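PDB 6FSF: GTPase-activating protein BEM3 from Saccharomyces cerevisiae S288C, which activates GTP hydrolysis by CDC42 and, less efficiently, RHO1, its tandem PX and PH domains being the part in this chain. Local coordinates for residues A[28-31]-A[35-38]; A[64-69]-A[118-123]; A[171-174]-A[180-183]; A[193-198]-A[231-236]. All coordinates share one frame; numbering follows the deposited sequence.

Interaction 1: residues A[28-31]-A[35-38]; sequences YRDN and LSIL
Tyr28 and Ser36 form an antiparallel hydrogen-bonded pair in the first beta hairpin of the PX domain, where strand 19-29 turns back into strand 35-43. The amide of Ser36 gives a short bond of 2.6 Å to Tyr28 O; the return bond, Tyr28 N to Ser36 O, is longer at 3.2 Å. The serine hydroxyl also comes to the same carbonyl: with chi1 at 63°, between backbone N and carbonyl carbon, OG stands 3.0 Å from Tyr28 O. It is hydrogen-bonded to Ser54 OG of strand 49-55 as well, and its one proton may serve either neighbour. Serine fits here because it is small enough for the buried spot beside the edge of the Tyr28 ring, while its hydroxyl finds polar partners in Tyr28 O and Ser54 OG. Asp30 lays its CB against the same OG, while its carboxylate turns to the amide of Asp34 and, more weakly, to that of Glu32, bracing the turn between the strands.

Beyond the serine the contact becomes apolar. The tyrosine ring offers a broad flat face, and Leu38 sets one methyl, CD1, over its centre in a CH-pi contact, 4.2 Å from the centroid of the Tyr28 ring; Val130 of strand 129-130 touches both residues. On the opposite face of the hairpin, Arg29 and Leu35 lie side by side, pointing the same way. The arginine chain bends at chi2 (-131°), bringing a face of its guanidinium over the leucine, and the arginine side chain also touches Asp175 and Lys176 of the PH domain. Its NH1 is 3.5 Å from Leu35 CD2.

Interaction 2: residues A[64-69]-A[118-123]; sequences DVYMKS and GLKIAQ
Two helices of the PX domain, 57-70 and 115-125, meet here through two side-chain pairs: Tyr66 with Lys120 and Met67 with Ile121. The backbones stay well apart, with Tyr66 CA and Lys120 CA 8.7 Å from each other, so long side chains are needed to span the distance. Tyr66 does this with a rigid ring. Its CG is anti to the backbone N (chi1 176°), which sends the aromatic plane out toward the second helix, and the aliphatic part of Lys120 crosses obliquely over one face. Lys120 CG makes a CH-pi contact, 4.1 Å from the centroid of the Tyr66 ring and displaced toward the rim, while CB approaches Tyr66 CE2 at 3.8 Å. Lysine fits this exposed position because its methylenes can cover the ring while the charged end continues outward. The ammonium group, Lys120 NZ, is 5.7 Å from the centroid of the Tyr66 ring, so any cation-pi attraction is weak at most. Tyr66 also stacks with the ring of His70, one helical turn further on, and touches Asn116 and Val117.

The second pair lies deeper. Met67 and Ile121 are both buried, and their side chains cross at about a right angle. Flexible methionine also touches Val117 and, on helix 90-107, Tyr103 and Ile107, bringing that helix into the same packing, while branched isoleucine also touches Phe16 and Phe113. The join is purely apolar: a bend about CG-SD (chi3 -65°) turns CE away from the isoleucine and leaves the sulfur as the contact atom, Met67 SD 3.8 Å from Ile121 CD1.

Interaction 3: residues A[171-174]-A[180-183]; sequences LQLF and TETI
Leu171 and Ile183 hold the firmer end of this antiparallel hairpin in the PH domain. Their backbones exchange two bonds, Leu171 N to Ile183 O at 2.8 Å and Ile183 N to Leu171 O at 2.7 Å, and their side chains meet through the CB atoms, both residues buried as befits aliphatics on the inner face. The next pair on that face, Leu173 and Glu181, is still close on one side: Leu173 N gives a nearly straight bond (172°) to Glu181 O, and Leu173 CB lies 3.9 Å from Glu181 CB.

The slackening begins with the return bond. Thr180 and Glu181 both stand opposite Leu173 in a classic beta bulge, so Leu173 O receives Thr180 N at 3.2 Å and, weakly, Glu181 N at 3.4 Å. The outer face is looser still: Gln172 and exposed Thr182 have a single distant approach, Gln172 CG to Thr182 CG2 at 4.3 Å, and their polar groups are well suited to a solvent-facing side.

Strand 179-184 is the outermost strand of its sheet within the chain. Strand 170-174 lies between it and strand 160-167, whose Arg162 forms a salt bridge with the Glu181 carboxylate, while Leu147 of strand 142-148 packs against both Leu173 and Glu181.

Interaction 4: residues A[193-198]-A[231-236]; sequences IPNLPE and KERELW
Arg233 reaches from its helix to the backbone carbonyl of Ile193 with a nearly extended side chain. CG is anti to the backbone N and chi2 continues the line; only at chi3, 69°, does the chain bend, turning the guanidinium so that NH1 faces the Ile193 carbonyl. Arg233 NH1 donates to Ile193 O at 3.1 Å. The oxygen sits at the guanidinium edge, in its plane, and the N-H...O angle of 138° shows a bent bond. The same NH1 also bonds to Gly206 O. Arginine suits this place because the CA atoms of Ile193 and Arg233 lie 10.7 Å apart, and its long chain covers that span and still ends in a flat group with several N-H donors.

The helix is the carboxy-terminal one of the PH domain, 230-240, and the two carbonyls lie on neighbouring chain segments of the sheet, where backbone hydrogen bonding links Ile193 and Gly206. A leucine in place of Arg233 has no N-H for either carbonyl, and would probably leave the helix without this polar tie to the sheet.

Asn195 approaches from the opposite direction, its amide plane nearly parallel to the guanidinium, 15° apart. Both nearest atoms are donors, so this is contact without a hydrogen bond; the amide oxygen, OD1, instead accepts Asn205 N. Asn195 ND2 stops 3.6 Å from Arg233 NH2.

Along the chain the four contacts follow one another in series. Interactions 1 and 2 belong to the PX domain, one in the hairpin of its sheet and the other between two of its helices, with centres about 21 Å apart. Interactions 3 and 4 lie in the PH domain, about 20 Å apart by centres, and they touch: Leu171 CD1 meets Trp236 CZ3 at 4.1 Å, packing strand 170-174 against helix 230-240. Interaction 2 is far from both, about 41 Å and about 36 Å between centres. Interaction 1 comes within about 6 Å of interaction 3 by nearest atoms, and Arg29 touches PH-domain loop residues, so the PX hairpin borders the interface between the tandem domains.

Interaction 1: residues A[28-31]-A[35-38]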
loop_
_atom_site.group_PDB
_atom_site.type_symbol
_atom_site.label_atom_id
_atom_site.label_comp_id
_atom_site.label_asym_id
_atom_site.label_seq_id
_atom_site.Cartn_x
_atom_site.Cartn_y
_atom_site.Cartn_z
ATOM N N TYR A 28 0.292 0.582 5.487
ATOM C CA TYR A 28 -0.866 0.621 6.368
ATOM C C TYR A 28 -0.497 0.141 7.767
ATOM O O TYR A 28 0.212 -0.853 7.935
ATOM C CB TYR A 28 -1.990 -0.245 5.796
ATOM C CG TYR A 28 -3.256 -0.261 6.624
ATOM C CD1 TYR A 28 -3.535 -1.316 7.483
ATOM C CD2 TYR A 28 -4.178 0.775 6.537
ATOM C CE1 TYR A 28 -4.693 -1.338 8.239
ATOM C CE2 TYR A 28 -5.340 0.764 7.288
ATOM C CZ TYR A 28 -5.593 -0.294 8.137
ATOM O OH TYR A 28 -6.748 -0.305 8.886
ATOM N N ARG A 29 -0.986 0.857 8.773
ATOM C CA ARG A 29 -0.801 0.491 10.172
ATOM C C ARG A 29 -2.015 -0.308 10.635
ATOM O O ARG A 29 -3.140 0.206 10.631
ATOM C CB ARG A 29 -0.605 1.731 11.045
ATOM C CG ARG A 29 0.652 2.528 10.723
ATOM C CD ARG A 29 1.439 2.835 11.990
ATOM N NE ARG A 29 2.452 3.868 11.780
ATOM C CZ ARG A 29 3.755 3.634 11.659
ATOM N NH1 ARG A 29 4.221 2.395 11.730
ATOM N NH2 ARG A 29 4.594 4.644 11.470
ATOM N N ASP A 30 -1.783 -1.557 11.035
ATOM C CA ASP A 30 -2.860 -2.482 11.365
ATOM C C ASP A 30 -3.234 -2.343 12.844
ATOM O O ASP A 30 -2.969 -1.316 13.473
ATOM C CB ASP A 30 -2.450 -3.911 10.987
ATOM C CG ASP A 30 -1.122 -4.331 11.606
ATOM O OD1 ASP A 30 -0.625 -3.629 12.511
ATOM O OD2 ASP A 30 -0.577 -5.374 11.185
ATOM N N ASN A 31 -3.857 -3.383 13.411
ATOM C CA ASN A 31 -4.310 -3.329 14.798
ATOM C C ASN A 31 -3.140 -3.203 15.770
ATOM O O ASN A 31 -3.263 -2.544 16.810
ATOM C CB ASN A 31 -5.146 -4.573 15.113
ATOM C CG ASN A 31 -5.934 -4.447 16.410
ATOM O OD1 ASN A 31 -5.944 -3.399 17.054
ATOM N ND2 ASN A 31 -6.614 -5.526 16.787
ATOM N N LEU A 35 3.594 -1.644 10.085
ATOM C CA LEU A 35 3.383 -1.472 8.654
ATOM C C LEU A 35 2.956 -2.792 8.028
ATOM O O LEU A 35 3.593 -3.827 8.237
ATOM C CB LEU A 35 4.659 -0.956 7.990
ATOM C CG LEU A 35 5.198 0.404 8.448
ATOM C CD1 LEU A 35 6.450 0.782 7.668
ATOM C CD2 LEU A 35 4.136 1.483 8.313
ATOM N N SER A 36 1.869 -2.755 7.261
ATOM C CA SER A 36 1.310 -3.961 6.664
ATOM C C SER A 36 0.759 -3.628 5.283
ATOM O O SER A 36 0.769 -2.475 4.846
ATOM C CB SER A 36 0.238 -4.579 7.562
ATOM O OG SER A 36 -0.861 -3.696 7.715
ATOM N N ILE A 37 0.258 -4.656 4.607
ATOM C CA ILE A 37 -0.179 -4.572 3.219
ATOM C C ILE A 37 -1.703 -4.572 3.205
ATOM O O ILE A 37 -2.337 -5.561 3.593
ATOM C CB ILE A 37 0.391 -5.728 2.384
ATOM C CG1 ILE A 37 1.921 -5.702 2.426
ATOM C CG2 ILE A 37 -0.118 -5.663 0.953
ATOM C CD1 ILE A 37 2.571 -7.004 2.016
ATOM N N LEU A 38 -2.292 -3.462 2.761
ATOM C CA LEU A 38 -3.743 -3.322 2.676
ATOM C C LEU A 38 -4.217 -3.760 1.295
ATOM O O LEU A 38 -3.725 -3.263 0.278
ATOM C CB LEU A 38 -4.162 -1.876 2.946
ATOM C CG LEU A 38 -5.666 -1.598 2.990
ATOM C CD1 LEU A 38 -6.300 -2.284 4.191
ATOM C CD2 LEU A 38 -5.944 -0.101 3.010
#

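Interaction 2: residues A[64-69]-A[118-123]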
loop_
_atom_site.group_PDB
_atom_site.type_symbol
_atom_site.label_atom_id
_atom_site.label_comp_id
_atom_site.label_asym_id
_atom_site.label_seq_id
_atom_site.Cartn_x
_atom_site.Cartn_y
_atom_site.Cartn_z
ATOM N N ASP A 64 2.455 -17.981 0.730
ATOM C CA ASP A 64 3.232 -18.339 -0.452
ATOM C C ASP A 64 4.009 -19.630 -0.229
ATOM O O ASP A 64 4.031 -20.505 -1.102
ATOM C CB ASP A 64 4.181 -17.198 -0.817
ATOM C CG ASP A 64 4.977 -17.482 -2.077
ATOM O OD1 ASP A 64 4.378 -17.462 -3.171
ATOM O OD2 ASP A 64 6.197 -17.714 -1.973
ATOM N N VAL A 65 4.645 -19.771 0.937
ATOM C CA VAL A 65 5.380 -20.998 1.239
ATOM C C VAL A 65 4.442 -22.198 1.221
ATOM O O VAL A 65 4.786 -23.267 0.700
ATOM C CB VAL A 65 6.112 -20.867 2.588
ATOM C CG1 VAL A 65 6.615 -22.223 3.056
ATOM C CG2 VAL A 65 7.270 -19.886 2.473
ATOM N N TYR A 66 3.239 -22.039 1.779
ATOM C CA TYR A 66 2.274 -23.133 1.779
ATOM C C TYR A 66 1.911 -23.548 0.359
ATOM O O TYR A 66 1.738 -24.739 0.076
ATOM C CB TYR A 66 1.019 -22.730 2.555
ATOM C CG TYR A 66 -0.082 -23.773 2.530
ATOM C CD1 TYR A 66 -0.144 -24.769 3.495
ATOM C CD2 TYR A 66 -1.059 -23.758 1.543
ATOM C CE1 TYR A 66 -1.146 -25.723 3.474
ATOM C CE2 TYR A 66 -2.062 -24.709 1.512
ATOM C CZ TYR A 66 -2.102 -25.688 2.480
ATOM O OH TYR A 66 -3.100 -26.637 2.456
ATOM N N MET A 67 1.796 -22.580 -0.551
ATOM C CA MET A 67 1.345 -22.901 -1.900
ATOM C C MET A 67 2.445 -23.584 -2.702
ATOM O O MET A 67 2.185 -24.557 -3.418
ATOM C CB MET A 67 0.850 -21.640 -2.604
ATOM C CG MET A 67 -0.452 -21.109 -2.024
ATOM S SD MET A 67 -1.138 -19.720 -2.938
ATOM C CE MET A 67 0.126 -18.487 -2.654
ATOM N N LYS A 68 3.684 -23.101 -2.587
ATOM C CA LYS A 68 4.785 -23.741 -3.302
ATOM C C LYS A 68 4.876 -25.225 -2.968
ATOM O O LYS A 68 5.224 -26.043 -3.827
ATOM C CB LYS A 68 6.116 -23.065 -2.969
ATOM C CG LYS A 68 6.129 -21.547 -3.018
ATOM C CD LYS A 68 6.154 -21.003 -4.431
ATOM C CE LYS A 68 6.570 -19.537 -4.418
ATOM N NZ LYS A 68 5.962 -18.762 -5.533
ATOM N N SER A 69 4.551 -25.592 -1.729
ATOM C CA SER A 69 4.749 -26.949 -1.237
ATOM C C SER A 69 3.577 -27.873 -1.519
ATOM O O SER A 69 3.773 -29.089 -1.606
ATOM C CB SER A 69 5.023 -26.923 0.271
ATOM O OG SER A 69 4.164 -26.001 0.922
ATOM N N GLY A 118 -7.215 -24.317 -1.729
ATOM C CA GLY A 118 -8.238 -23.308 -1.947
ATOM C C GLY A 118 -8.853 -22.814 -0.652
ATOM O O GLY A 118 -9.155 -21.626 -0.511
ATOM N N LEU A 119 -9.040 -23.716 0.312
ATOM C CA LEU A 119 -9.568 -23.307 1.607
ATOM C C LEU A 119 -8.590 -22.397 2.338
ATOM O O LEU A 119 -8.995 -21.396 2.942
ATOM C CB LEU A 119 -9.892 -24.539 2.453
ATOM C CG LEU A 119 -10.239 -24.281 3.922
ATOM C CD1 LEU A 119 -11.589 -23.589 4.060
ATOM C CD2 LEU A 119 -10.207 -25.578 4.711
ATOM N N LYS A 120 -7.296 -22.726 2.289
ATOM C CA LYS A 120 -6.290 -21.911 2.963
ATOM C C LYS A 120 -6.273 -20.491 2.410
ATOM O O LYS A 120 -6.164 -19.521 3.170
ATOM C CB LYS A 120 -4.915 -22.563 2.818
ATOM C CG LYS A 120 -3.864 -22.056 3.793
ATOM C CD LYS A 120 -4.070 -22.645 5.181
ATOM C CE LYS A 120 -2.968 -22.212 6.135
ATOM N NZ LYS A 120 -3.093 -22.859 7.471
ATOM N N ILE A 121 -6.375 -20.350 1.086
ATOM C CA ILE A 121 -6.430 -19.023 0.478
ATOM C C ILE A 121 -7.697 -18.295 0.908
ATOM O O ILE A 121 -7.672 -17.093 1.201
ATOM C CB ILE A 121 -6.336 -19.135 -1.056
ATOM C CG1 ILE A 121 -5.037 -19.830 -1.468
ATOM C CG2 ILE A 121 -6.430 -17.763 -1.706
ATOM C CD1 ILE A 121 -4.900 -20.024 -2.964
ATOM N N ALA A 122 -8.824 -19.010 0.954
ATOM C CA ALA A 122 -10.079 -18.392 1.373
ATOM C C ALA A 122 -10.003 -17.928 2.821
ATOM O O ALA A 122 -10.441 -16.822 3.154
ATOM C CB ALA A 122 -11.236 -19.371 1.180
ATOM N N GLN A 123 -9.447 -18.768 3.699
ATOM C CA GLN A 123 -9.247 -18.363 5.088
ATOM C C GLN A 123 -8.314 -17.165 5.179
ATOM O O GLN A 123 -8.461 -16.316 6.066
ATOM C CB GLN A 123 -8.689 -19.528 5.900
ATOM C CG GLN A 123 -9.616 -20.723 6.016
ATOM C CD GLN A 123 -8.940 -21.913 6.669
ATOM O OE1 GLN A 123 -7.713 -21.963 6.785
ATOM N NE2 GLN A 123 -9.740 -22.879 7.101
#

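Interaction 3: residues A[171-174]-A[180-183]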
loop_
_atom_site.group_PDB
_atom_site.type_symbol
_atom_site.label_atom_id
_atom_site.label_comp_id
_atom_site.label_asym_id
_atom_site.label_seq_id
_atom_site.Cartn_x
_atom_site.Cartn_y
_atom_site.Cartn_z
ATOM N N LEU A 171 -2.052 21.520 6.436
ATOM C CA LEU A 171 -1.693 20.108 6.375
ATOM C C LEU A 171 -1.189 19.651 7.737
ATOM O O LEU A 171 -0.393 20.348 8.375
ATOM C CB LEU A 171 -0.628 19.866 5.305
ATOM C CG LEU A 171 -0.033 18.460 5.220
ATOM C CD1 LEU A 171 -1.134 17.425 5.056
ATOM C CD2 LEU A 171 0.972 18.364 4.081
ATOM N N GLN A 172 -1.661 18.488 8.183
ATOM C CA GLN A 172 -1.247 17.907 9.453
ATOM C C GLN A 172 -0.645 16.533 9.200
ATOM O O GLN A 172 -1.221 15.726 8.468
ATOM C CB GLN A 172 -2.423 17.802 10.425
ATOM C CG GLN A 172 -3.118 19.124 10.713
ATOM C CD GLN A 172 -3.755 19.164 12.092
ATOM O OE1 GLN A 172 -3.601 18.237 12.888
ATOM N NE2 GLN A 172 -4.472 20.244 12.381
ATOM N N LEU A 173 0.512 16.272 9.803
ATOM C CA LEU A 173 1.198 14.994 9.680
ATOM C C LEU A 173 1.296 14.327 11.045
ATOM O O LEU A 173 1.636 14.972 12.040
ATOM C CB LEU A 173 2.597 15.168 9.077
ATOM C CG LEU A 173 2.656 15.884 7.725
ATOM C CD1 LEU A 173 4.076 15.917 7.178
ATOM C CD2 LEU A 173 1.714 15.238 6.725
ATOM N N PHE A 174 1.002 13.028 11.080
ATOM C CA PHE A 174 0.983 12.252 12.312
ATOM C C PHE A 174 1.955 11.086 12.209
ATOM O O PHE A 174 2.068 10.449 11.157
ATOM C CB PHE A 174 -0.423 11.718 12.618
ATOM C CG PHE A 174 -1.480 12.786 12.701
ATOM C CD1 PHE A 174 -1.870 13.301 13.926
ATOM C CD2 PHE A 174 -2.083 13.273 11.552
ATOM C CE1 PHE A 174 -2.840 14.283 14.004
ATOM C CE2 PHE A 174 -3.052 14.257 11.624
ATOM C CZ PHE A 174 -3.431 14.764 12.851
ATOM N N THR A 180 3.270 15.375 14.737
ATOM C CA THR A 180 4.690 15.683 14.660
ATOM C C THR A 180 5.015 16.831 13.713
ATOM O O THR A 180 6.103 17.407 13.824
ATOM C CB THR A 180 5.496 14.446 14.231
ATOM O OG1 THR A 180 5.092 14.035 12.919
ATOM C CG2 THR A 180 5.276 13.298 15.204
ATOM N N GLU A 181 4.109 17.189 12.802
ATOM C CA GLU A 181 4.322 18.287 11.867
ATOM C C GLU A 181 2.981 18.935 11.544
ATOM O O GLU A 181 1.962 18.247 11.441
ATOM C CB GLU A 181 4.994 17.807 10.572
ATOM C CG GLU A 181 6.491 17.507 10.668
ATOM C CD GLU A 181 6.793 16.046 10.967
ATOM O OE1 GLU A 181 7.982 15.709 11.159
ATOM O OE2 GLU A 181 5.846 15.232 11.007
ATOM N N THR A 182 2.991 20.259 11.376
ATOM C CA THR A 182 1.796 21.022 11.025
ATOM C C THR A 182 2.210 22.131 10.069
ATOM O O THR A 182 3.160 22.869 10.351
ATOM C CB THR A 182 1.116 21.599 12.279
ATOM O OG1 THR A 182 0.987 20.571 13.271
ATOM C CG2 THR A 182 -0.272 22.129 11.955
ATOM N N ILE A 183 1.506 22.251 8.942
ATOM C CA ILE A 183 1.973 23.052 7.815
ATOM C C ILE A 183 0.877 23.986 7.318
ATOM O O ILE A 183 -0.274 23.579 7.136
ATOM C CB ILE A 183 2.484 22.148 6.674
ATOM C CG1 ILE A 183 3.859 21.622 7.045
ATOM C CG2 ILE A 183 2.566 22.912 5.365
ATOM C CD1 ILE A 183 4.753 22.718 7.628
#

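Interaction 4: residues A[193-198]-A[231-236]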
loop_
_atom_site.group_PDB
_atom_site.type_symbol
_atom_site.label_atom_id
_atom_site.label_comp_id
_atom_site.label_asym_id
_atom_site.label_seq_id
_atom_site.Cartn_x
_atom_site.Cartn_y
_atom_site.Cartn_z
ATOM N N ILE A 193 8.996 17.133 -7.742
ATOM C CA ILE A 193 10.345 16.613 -7.930
ATOM C C ILE A 193 10.280 15.581 -9.061
ATOM O O ILE A 193 9.513 14.617 -8.951
ATOM C CB ILE A 193 10.892 15.981 -6.646
ATOM C CG1 ILE A 193 11.107 17.059 -5.581
ATOM C CG2 ILE A 193 12.187 15.234 -6.937
ATOM C CD1 ILE A 193 10.872 16.572 -4.170
ATOM N N PRO A 194 11.033 15.765 -10.143
ATOM C CA PRO A 194 10.970 14.792 -11.242
ATOM C C PRO A 194 11.484 13.435 -10.798
ATOM O O PRO A 194 12.493 13.334 -10.095
ATOM C CB PRO A 194 11.868 15.416 -12.316
ATOM C CG PRO A 194 12.802 16.307 -11.556
ATOM C CD PRO A 194 12.001 16.841 -10.405
ATOM N N ASN A 195 10.764 12.382 -11.200
ATOM C CA ASN A 195 11.197 11.030 -10.866
ATOM C C ASN A 195 12.590 10.747 -11.414
ATOM O O ASN A 195 13.382 10.035 -10.783
ATOM C CB ASN A 195 10.194 10.008 -11.402
ATOM C CG ASN A 195 8.884 10.014 -10.638
ATOM O OD1 ASN A 195 8.852 10.255 -9.432
ATOM N ND2 ASN A 195 7.790 9.741 -11.341
ATOM N N LEU A 196 12.910 11.306 -12.578
ATOM C CA LEU A 196 14.185 11.039 -13.233
ATOM C C LEU A 196 14.940 12.335 -13.543
ATOM O O LEU A 196 14.334 13.328 -13.950
ATOM C CB LEU A 196 13.955 10.220 -14.504
ATOM C CG LEU A 196 13.486 8.789 -14.214
ATOM C CD1 LEU A 196 13.046 8.068 -15.478
ATOM C CD2 LEU A 196 14.586 8.011 -13.504
ATOM N N PRO A 197 16.273 12.327 -13.349
ATOM C CA PRO A 197 17.033 11.140 -12.939
ATOM C C PRO A 197 16.934 10.846 -11.444
ATOM O O PRO A 197 16.846 11.771 -10.633
ATOM C CB PRO A 197 18.470 11.492 -13.335
ATOM C CG PRO A 197 18.514 12.994 -13.419
ATOM C CD PRO A 197 17.112 13.538 -13.357
ATOM N N GLU A 198 16.929 9.560 -11.102
ATOM C CA GLU A 198 16.796 9.143 -9.712
ATOM C C GLU A 198 17.905 9.752 -8.865
ATOM O O GLU A 198 19.091 9.603 -9.171
ATOM C CB GLU A 198 16.826 7.615 -9.626
ATOM C CG GLU A 198 16.709 7.040 -8.224
ATOM C CD GLU A 198 16.752 5.522 -8.226
ATOM O OE1 GLU A 198 16.755 4.927 -9.325
ATOM O OE2 GLU A 198 16.785 4.922 -7.131
ATOM N N LYS A 231 -0.503 8.322 -9.230
ATOM C CA LYS A 231 -1.861 8.852 -9.194
ATOM C C LYS A 231 -2.124 9.584 -7.887
ATOM O O LYS A 231 -2.774 10.635 -7.872
ATOM C CB LYS A 231 -2.880 7.728 -9.386
ATOM C CG LYS A 231 -4.325 8.201 -9.301
ATOM C CD LYS A 231 -5.310 7.047 -9.278
ATOM C CE LYS A 231 -6.739 7.564 -9.239
ATOM N NZ LYS A 231 -7.740 6.462 -9.270
ATOM N N GLU A 232 -1.624 9.040 -6.775
ATOM C CA GLU A 232 -1.808 9.697 -5.486
ATOM C C GLU A 232 -1.120 11.054 -5.445
ATOM O O GLU A 232 -1.598 11.968 -4.764
ATOM C CB GLU A 232 -1.295 8.798 -4.361
ATOM C CG GLU A 232 -2.383 7.989 -3.677
ATOM C CD GLU A 232 -3.278 8.848 -2.806
ATOM O OE1 GLU A 232 -2.794 9.351 -1.769
ATOM O OE2 GLU A 232 -4.461 9.031 -3.163
ATOM N N ARG A 233 -0.004 11.211 -6.164
ATOM C CA ARG A 233 0.610 12.531 -6.265
ATOM C C ARG A 233 -0.291 13.493 -7.027
ATOM O O ARG A 233 -0.427 14.659 -6.641
ATOM C CB ARG A 233 1.984 12.442 -6.930
ATOM C CG ARG A 233 2.634 13.808 -7.139
ATOM C CD ARG A 233 4.118 13.716 -7.458
ATOM N NE ARG A 233 4.372 13.131 -8.771
ATOM C CZ ARG A 233 5.564 13.114 -9.359
ATOM N NH1 ARG A 233 6.614 13.651 -8.752
ATOM N NH2 ARG A 233 5.707 12.560 -10.555
ATOM N N GLU A 234 -0.921 13.020 -8.106
ATOM C CA GLU A 234 -1.888 13.849 -8.822
ATOM C C GLU A 234 -3.024 14.277 -7.903
ATOM O O GLU A 234 -3.395 15.457 -7.862
ATOM C CB GLU A 234 -2.442 13.093 -10.032
ATOM C CG GLU A 234 -1.491 12.964 -11.208
ATOM C CD GLU A 234 -2.152 12.320 -12.413
ATOM O OE1 GLU A 234 -3.321 12.656 -12.702
ATOM O OE2 GLU A 234 -1.510 11.468 -13.065
ATOM N N LEU A 235 -3.589 13.328 -7.153
ATOM C CA LEU A 235 -4.721 13.645 -6.287
ATOM C C LEU A 235 -4.322 14.623 -5.188
ATOM O O LEU A 235 -5.096 15.521 -4.836
ATOM C CB LEU A 235 -5.297 12.364 -5.681
ATOM C CG LEU A 235 -5.858 11.314 -6.644
ATOM C CD1 LEU A 235 -6.617 10.237 -5.880
ATOM C CD2 LEU A 235 -6.746 11.963 -7.695
ATOM N N TRP A 236 -3.116 14.468 -4.638
ATOM C CA TRP A 236 -2.689 15.338 -3.546
ATOM C C TRP A 236 -2.441 16.760 -4.029
ATOM O O TRP A 236 -2.783 17.724 -3.334
ATOM C CB TRP A 236 -1.437 14.771 -2.878
ATOM C CG TRP A 236 -1.736 13.928 -1.678
ATOM C CD1 TRP A 236 -1.773 12.564 -1.617
ATOM C CD2 TRP A 236 -2.049 14.396 -0.361
ATOM N NE1 TRP A 236 -2.085 12.156 -0.343
ATOM C CE2 TRP A 236 -2.260 13.262 0.447
ATOM C CE3 TRP A 236 -2.169 15.666 0.213
ATOM C CZ2 TRP A 236 -2.583 13.358 1.799
ATOM C CZ3 TRP A 236 -2.490 15.760 1.553
ATOM C CH2 TRP A 236 -2.694 14.613 2.332
#